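Local coordinates for protein ICChI, a glycosylated chitinase (Ipomoea carnea, PDB 6IDN) that has chitinase and lysozyme activity, and probably cleaves chitin with the TIM-barrel fold of glycosyl hydrolase family 18, at residues 28-33 and 72-77; 121-126 and 155-160. All coordinates share one frame; numbering follows the deposited sequence. Where two conformers were deposited one is given.

Contact 1. Residues 28-33 and 72-77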
ATOM      1  N   ILE A  28       7.037   1.648   3.567  1.00 20.21           N
ATOM      2  CA  ILE A  28       6.905   0.192   3.530  1.00 20.73           C
ATOM      3  C   ILE A  28       5.451  -0.143   3.792  1.00 15.77           C
ATOM      4  O   ILE A  28       4.912   0.222   4.841  1.00 18.07           O
ATOM      5  CB  ILE A  28       7.780  -0.516   4.580  1.00 22.91           C
ATOM      6  CG1 ILE A  28       9.193   0.063   4.625  1.00 25.03           C
ATOM      7  CG2 ILE A  28       7.804  -2.037   4.327  1.00 22.69           C
ATOM      8  CD1 ILE A  28      10.013  -0.261   3.425  1.00 30.62           C
ATOM      9  N   ASN A  29       4.826  -0.863   2.865  1.00 16.57           N
ATOM     10  CA  ASN A  29       3.485  -1.405   3.090  1.00 16.95           C
ATOM     11  C   ASN A  29       3.624  -2.851   3.547  1.00 17.76           C
ATOM     12  O   ASN A  29       4.058  -3.707   2.772  1.00 17.98           O
ATOM     13  CB  ASN A  29       2.636  -1.342   1.825  1.00 19.03           C
ATOM     14  CG  ASN A  29       2.388   0.060   1.364  1.00 16.28           C
ATOM     15  OD1 ASN A  29       2.097   0.943   2.169  1.00 19.34           O
ATOM     16  ND2 ASN A  29       2.476   0.272   0.048  1.00 18.03           N
ATOM     17  N   ILE A  30       3.221  -3.134   4.783  1.00 17.57           N
ATOM     18  CA  ILE A  30       3.272  -4.492   5.321  1.00 19.19           C
ATOM     19  C   ILE A  30       1.948  -5.172   4.976  1.00 18.53           C
ATOM     20  O   ILE A  30       0.891  -4.789   5.486  1.00 18.68           O
ATOM     21  CB  ILE A  30       3.517  -4.495   6.837  1.00 18.19           C
ATOM     22  CG1 ILE A  30       4.870  -3.858   7.193  1.00 23.39           C
ATOM     23  CG2 ILE A  30       3.401  -5.923   7.404  1.00 21.29           C
ATOM     24  CD1 ILE A  30       5.178  -3.860   8.701  1.00 23.07           C
ATOM     25  N   GLY A  31       1.993  -6.186   4.121  1.00 19.62           N
ATOM     26  CA  GLY A  31       0.793  -6.908   3.707  1.00 20.16           C
ATOM     27  C   GLY A  31       0.877  -8.345   4.187  1.00 21.08           C
ATOM     28  O   GLY A  31       1.969  -8.918   4.225  1.00 22.33           O
ATOM     29  N   PHE A  32      -0.268  -8.938   4.555  1.00 23.14           N
ATOM     30  CA  PHE A  32      -1.613  -8.374   4.421  1.00 22.36           C
ATOM     31  C   PHE A  32      -2.518  -8.760   5.576  1.00 20.51           C
ATOM     32  O   PHE A  32      -2.379  -9.840   6.145  1.00 21.38           O
ATOM     33  CB  PHE A  32      -2.288  -8.851   3.129  1.00 21.98           C
ATOM     34  CG  PHE A  32      -1.719  -8.240   1.888  1.00 20.60           C
ATOM     35  CD1 PHE A  32      -1.938  -6.896   1.597  1.00 16.32           C
ATOM     36  CD2 PHE A  32      -0.962  -9.003   1.016  1.00 23.19           C
ATOM     37  CE1 PHE A  32      -1.420  -6.326   0.435  1.00 18.22           C
ATOM     38  CE2 PHE A  32      -0.433  -8.442  -0.135  1.00 20.77           C
ATOM     39  CZ  PHE A  32      -0.654  -7.098  -0.424  1.00 17.88           C
ATOM     40  N   LEU A  33      -3.465  -7.889   5.917  1.00 19.31           N
ATOM     41  CA  LEU A  33      -4.588  -8.294   6.764  1.00 20.67           C
ATOM     42  C   LEU A  33      -5.615  -8.930   5.835  1.00 21.70           C
ATOM     43  O   LEU A  33      -6.311  -8.235   5.089  1.00 20.12           O
ATOM     44  CB  LEU A  33      -5.167  -7.101   7.522  1.00 18.45           C
ATOM     45  CG  LEU A  33      -6.064  -7.427   8.720  1.00 20.73           C
ATOM     46  CD1 LEU A  33      -5.220  -7.931   9.894  1.00 18.42           C
ATOM     47  CD2 LEU A  33      -6.873  -6.217   9.144  1.00 21.14           C
ATOM     48  N   ILE A  72      11.370   6.585   7.544  1.00 25.49           N
ATOM     49  CA  ILE A  72      10.558   5.726   6.691  1.00 24.94           C
ATOM     50  C   ILE A  72       9.192   5.547   7.341  1.00 26.50           C
ATOM     51  O   ILE A  72       9.097   5.257   8.538  1.00 23.53           O
ATOM     52  CB  ILE A  72      11.256   4.372   6.469  1.00 30.20           C
ATOM     53  CG1 ILE A  72      12.609   4.589   5.778  1.00 29.78           C
ATOM     54  CG2 ILE A  72      10.351   3.427   5.690  1.00 30.30           C
ATOM     55  CD1 ILE A  72      13.531   3.388   5.816  1.00 29.54           C
ATOM     56  N   LYS A  73       8.122   5.731   6.563  1.00 22.08           N
ATOM     57  CA  LYS A  73       6.779   5.457   7.057  1.00 20.62           C
ATOM     58  C   LYS A  73       6.448   3.991   6.840  1.00 19.44           C
ATOM     59  O   LYS A  73       6.878   3.382   5.853  1.00 22.68           O
ATOM     60  CB  LYS A  73       5.726   6.320   6.353  1.00 21.64           C
ATOM     61  CG  LYS A  73       5.975   7.814   6.489  1.00 27.89           C
ATOM     62  CD  LYS A  73       4.903   8.605   5.771  1.00 29.90           C
ATOM     63  CE  LYS A  73       5.070  10.115   5.979  1.00 39.46           C
ATOM     64  NZ  LYS A  73       6.285  10.705   5.357  1.00 33.95           N
ATOM     65  N   VAL A  74       5.687   3.425   7.769  1.00 20.09           N
ATOM     66  CA  VAL A  74       5.341   2.009   7.738  1.00 19.42           C
ATOM     67  C   VAL A  74       3.827   1.895   7.845  1.00 17.38           C
ATOM     68  O   VAL A  74       3.241   2.347   8.835  1.00 16.42           O
ATOM     69  CB  VAL A  74       6.035   1.222   8.867  1.00 22.29           C
ATOM     70  CG1 VAL A  74       5.780  -0.266   8.712  1.00 22.74           C
ATOM     71  CG2 VAL A  74       7.536   1.506   8.877  1.00 22.93           C
ATOM     72  N   PHE A  75       3.190   1.320   6.817  1.00 18.47           N
ATOM     73  CA  PHE A  75       1.746   1.138   6.800  1.00 17.61           C
ATOM     74  C   PHE A  75       1.388  -0.340   6.918  1.00 16.21           C
ATOM     75  O   PHE A  75       2.144  -1.210   6.479  1.00 19.98           O
ATOM     76  CB  PHE A  75       1.125   1.688   5.499  1.00 16.78           C
ATOM     77  CG  PHE A  75       1.400   3.150   5.236  1.00 19.27           C
ATOM     78  CD1 PHE A  75       1.728   4.034   6.268  1.00 20.39           C
ATOM     79  CD2 PHE A  75       1.324   3.641   3.946  1.00 19.34           C
ATOM     80  CE1 PHE A  75       1.976   5.387   5.992  1.00 18.21           C
ATOM     81  CE2 PHE A  75       1.566   4.981   3.658  1.00 19.41           C
ATOM     82  CZ  PHE A  75       1.906   5.857   4.689  1.00 19.18           C
ATOM     83  N   LEU A  76       0.196  -0.611   7.459  1.00 16.50           N
ATOM     84  CA  LEU A  76      -0.420  -1.932   7.350  1.00 15.77           C
ATOM     85  C   LEU A  76      -1.339  -1.960   6.136  1.00 15.60           C
ATOM     86  O   LEU A  76      -2.199  -1.083   5.987  1.00 17.33           O
ATOM     87  CB  LEU A  76      -1.232  -2.267   8.603  1.00 16.80           C
ATOM     88  CG  LEU A  76      -2.043  -3.567   8.479  1.00 19.40           C
ATOM     89  CD1 LEU A  76      -1.118  -4.782   8.500  1.00 22.22           C
ATOM     90  CD2 LEU A  76      -3.072  -3.695   9.585  1.00 20.39           C
ATOM     91  N   SER A  77      -1.173  -2.966   5.279  0.64 15.32           N
ATOM     92  CA  SER A  77      -1.970  -3.086   4.062  0.64 16.42           C
ATOM     93  C   SER A  77      -3.128  -4.054   4.280  0.64 17.44           C
ATOM     94  O   SER A  77      -2.911  -5.223   4.617  0.64 18.59           O
ATOM     95  CB  SER A  77      -1.120  -3.542   2.879  0.64 16.42           C
ATOM     96  OG  SER A  77      -1.858  -3.469   1.666  0.64 15.74           O
TER
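S77, I28 and I30 bury the most surface where strand 28-33 runs beside strand 73-77, two adjacent parallel strands of the TIM barrel, with segment directions 20° apart. I28 uses both backbone polar atoms: its N donates to K73 O at 2.9 Å, and its O accepts from F75 N at 2.8 Å. I30 repeats the pattern two residues along, taking F75 O as acceptor and receiving S77 N on its own O at 2.8 Å. S77 carries the pairing on through its O, which accepts from L33 N at 3.0 Å. On the face carrying the isoleucines, I28 CG1 lies against I72 CG2, while the extended arm of I30 (CD1 anti to CA, chi2 -179°) ends with CD1 3.6 Å from V74 CG1. L16, T19 and C20 of helix 16-21 cover I28. The other face looks into the barrel. There N29 lies alongside F75, the amide and ring planes 28° apart, with OD1 3.3 Å from F75 CD2; this oxygen is buried and has no polar partner in the model. Beyond a cis peptide from G31, F32 brings its ring edge-on to the hydroxyl of S77, given here in one of two deposited conformers and hydrogen-bonded to D123. Exchanging the phenylalanine for an alanine would probably open a gap beside S77 and D125, leaving the serine side chain without its aromatic neighbour. In that conformer F32 CE1 stands 3.1 Å from S77 OG, with OG near the ring plane.

Contact 2. Residues 121-126 and 155-160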
ATOM      1  N   GLY A 121      -0.008   4.303   9.311  1.00 16.26           N
ATOM      2  CA  GLY A 121      -1.259   4.419   8.598  1.00 16.74           C
ATOM      3  C   GLY A 121      -1.636   3.093   7.973  1.00 17.19           C
ATOM      4  O   GLY A 121      -1.019   2.052   8.245  1.00 16.20           O
ATOM      5  N   ILE A 122      -2.640   3.177   7.099  1.00 15.28           N
ATOM      6  CA  ILE A 122      -3.361   2.025   6.579  1.00 15.71           C
ATOM      7  C   ILE A 122      -3.402   2.140   5.068  1.00 13.94           C
ATOM      8  O   ILE A 122      -3.816   3.181   4.532  1.00 15.24           O
ATOM      9  CB  ILE A 122      -4.788   1.956   7.152  1.00 15.07           C
ATOM     10  CG1 ILE A 122      -4.721   1.884   8.690  1.00 13.94           C
ATOM     11  CG2 ILE A 122      -5.553   0.760   6.548  1.00 15.57           C
ATOM     12  CD1 ILE A 122      -3.998   0.654   9.224  1.00 17.28           C
ATOM     13  N   ASP A 123      -2.971   1.082   4.389  1.00 15.47           N
ATOM     14  CA  ASP A 123      -3.004   0.981   2.931  1.00 15.11           C
ATOM     15  C   ASP A 123      -4.194   0.112   2.538  1.00 13.69           C
ATOM     16  O   ASP A 123      -4.378  -0.975   3.094  1.00 16.16           O
ATOM     17  CB  ASP A 123      -1.701   0.367   2.416  1.00 12.63           C
ATOM     18  CG  ASP A 123      -1.724   0.068   0.927  1.00 16.64           C
ATOM     19  OD1 ASP A 123      -1.930   1.015   0.141  1.00 16.35           O
ATOM     20  OD2 ASP A 123      -1.493  -1.104   0.555  1.00 17.94           O
ATOM     21  N   PHE A 124      -4.999   0.588   1.585  1.00 15.16           N
ATOM     22  CA  PHE A 124      -6.220  -0.111   1.162  1.00 13.64           C
ATOM     23  C   PHE A 124      -5.909  -0.849  -0.139  1.00 13.34           C
ATOM     24  O   PHE A 124      -6.023  -0.279  -1.222  1.00 15.83           O
ATOM     25  CB  PHE A 124      -7.368   0.869   0.919  1.00 11.72           C
ATOM     26  CG  PHE A 124      -7.996   1.462   2.155  1.00 14.68           C
ATOM     27  CD1 PHE A 124      -7.239   2.067   3.154  1.00 13.34           C
ATOM     28  CD2 PHE A 124      -9.383   1.482   2.269  1.00 15.16           C
ATOM     29  CE1 PHE A 124      -7.853   2.637   4.256  1.00 13.63           C
ATOM     30  CE2 PHE A 124     -10.016   2.069   3.366  1.00 17.84           C
ATOM     31  CZ  PHE A 124      -9.255   2.633   4.371  1.00 15.86           C
ATOM     32  N   ASP A 125      -5.525  -2.123  -0.035  1.00 16.00           N
ATOM     33  CA  ASP A 125      -5.233  -2.935  -1.222  1.00 15.86           C
ATOM     34  C   ASP A 125      -6.396  -3.887  -1.485  1.00 17.11           C
ATOM     35  O   ASP A 125      -6.271  -5.101  -1.463  1.00 18.13           O
ATOM     36  CB  ASP A 125      -3.909  -3.686  -1.050  1.00 16.00           C
ATOM     37  CG  ASP A 125      -3.422  -4.324  -2.345  1.00 21.18           C
ATOM     38  OD1 ASP A 125      -3.978  -4.014  -3.420  1.00 21.42           O
ATOM     39  OD2 ASP A 125      -2.488  -5.160  -2.300  1.00 26.94           O
ATOM     40  N   ILE A 126      -7.559  -3.286  -1.712  1.00 15.92           N
ATOM     41  CA  ILE A 126      -8.813  -4.025  -1.844  1.00 15.24           C
ATOM     42  C   ILE A 126      -8.909  -4.558  -3.273  1.00 21.09           C
ATOM     43  O   ILE A 126      -9.089  -3.790  -4.217  1.00 18.33           O
ATOM     44  CB  ILE A 126     -10.013  -3.132  -1.494  1.00 17.06           C
ATOM     45  CG1 ILE A 126      -9.819  -2.474  -0.117  1.00 17.51           C
ATOM     46  CG2 ILE A 126     -11.320  -3.933  -1.531  1.00 20.13           C
ATOM     47  CD1 ILE A 126      -9.401  -3.456   1.000  1.00 17.74           C
ATOM     48  N   ALA A 155      -3.681   5.302   2.498  1.00 13.78           N
ATOM     49  CA  ALA A 155      -3.159   5.019   1.173  1.00 13.48           C
ATOM     50  C   ALA A 155      -4.094   4.034   0.489  1.00 14.26           C
ATOM     51  O   ALA A 155      -4.728   3.209   1.148  1.00 13.46           O
ATOM     52  CB  ALA A 155      -1.721   4.453   1.242  1.00 14.81           C
ATOM     53  N   ALA A 156      -4.186   4.136  -0.842  1.00 14.45           N
ATOM     54  CA  ALA A 156      -5.018   3.226  -1.632  1.00 12.66           C
ATOM     55  C   ALA A 156      -4.228   2.673  -2.803  1.00 10.82           C
ATOM     56  O   ALA A 156      -3.406   3.378  -3.394  1.00 13.04           O
ATOM     57  CB  ALA A 156      -6.277   3.928  -2.177  1.00 15.58           C
ATOM     58  N   ALA A 157      -4.552   1.432  -3.196  1.00 13.70           N
ATOM     59  CA  ALA A 157      -3.841   0.722  -4.261  1.00 13.55           C
ATOM     60  C   ALA A 157      -4.811   0.214  -5.325  1.00 18.12           C
ATOM     61  O   ALA A 157      -4.966  -1.000  -5.520  1.00 16.64           O
ATOM     62  CB  ALA A 157      -3.022  -0.439  -3.678  1.00 14.23           C
ATOM     63  N   PRO A 158      -5.460   1.117  -6.052  1.00 15.34           N
ATOM     64  CA  PRO A 158      -6.355   0.677  -7.129  1.00 13.12           C
ATOM     65  C   PRO A 158      -5.570   0.139  -8.314  1.00 15.48           C
ATOM     66  O   PRO A 158      -4.399   0.444  -8.513  1.00 17.31           O
ATOM     67  CB  PRO A 158      -7.098   1.959  -7.514  1.00 13.74           C
ATOM     68  CG  PRO A 158      -6.051   3.052  -7.296  1.00 13.63           C
ATOM     69  CD  PRO A 158      -5.294   2.586  -6.037  1.00 13.32           C
ATOM     70  N   ALA A 159      -6.261  -0.644  -9.143  1.00 15.13           N
ATOM     71  CA  ALA A 159      -5.701  -1.022 -10.432  1.00 16.69           C
ATOM     72  C   ALA A 159      -5.903   0.120 -11.424  1.00 17.72           C
ATOM     73  O   ALA A 159      -6.650   1.070 -11.175  1.00 18.76           O
ATOM     74  CB  ALA A 159      -6.343  -2.316 -10.930  1.00 22.95           C
ATOM     75  N   CYS A 160      -5.228   0.041 -12.578  1.00 17.13           N
ATOM     76  CA  CYS A 160      -5.136   1.241 -13.404  1.00 18.00           C
ATOM     77  C   CYS A 160      -6.393   1.564 -14.204  1.00 21.07           C
ATOM     78  O   CYS A 160      -6.496   2.689 -14.699  1.00 21.90           O
ATOM     79  CB  CYS A 160      -3.935   1.172 -14.358  1.00 16.75           C
ATOM     80  SG  CYS A 160      -3.752  -0.308 -15.425  1.00 20.73           S
TER
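D123 pairs with A155 and F124 with A156 as parallel bridges between strands 121-126 and 153-156, two staves of the TIM barrel. Three backbone hydrogen bonds establish the register. A155 N donates to I122 O at 2.9 Å with an N-H...O angle of 162°. F124 N reaches A155 O at 2.7 Å, and A157 N reaches F124 O at 3.0 Å; both are more bent, at 150°. A155 O also receives a CA-H...O contact from D123 CA at 3.3 Å. The side-chain contacts are of the van der Waals kind and divide between two faces. On the inner face the carboxylate of D123, turned anti to its own N (chi1 173°), leans towards 155-160 and lays OD1 3.6 Å from A155 CB; further along, D125 OD1 rests 3.7 Å from A157 CB. On the outer face the ring of F124 sits beside the pairing, with CD1 3.4 Å from A155 O, and its CB meets A156 CB loosely at 4.5 Å. The polar ends find their partners elsewhere: besides S77, in the conformer given, D123 OD2 hydrogen-bonds with the hydroxyl of Y6, and D125 OD1 has a weak bond from Q182 NE2. D123 and D125 belong to the DxxDxDxE signature of family 18 chitinases. Helix 134-148 completes this beta-alpha-beta crossover, packing L137 and A138 on F124, while W180 of strand 178-182 touches A155 and A157, and strand 73-80 lies along the other edge of strand 121-126.

Overall arrangement
From the N terminus, strand 2-7 leads to strand 27-36, which lies between it and strand 73-80. Contact 1 closes the 38-residue excursion containing helix 60-69. The chain then passes through helix 90-103 to strand 121-126, and contact 2 closes a second excursion, around helix 134-148. The two closures follow in series, neither nested nor crossed, with centres about 11 Å apart. They meet because strands 73-80 and 121-126 are also barrel neighbours: L76 O lies 2.8 Å from D123 N, a probable hydrogen bond, and F32 packs on D125. Together they tie four successive parallel strands into one continuous arc of the barrel wall.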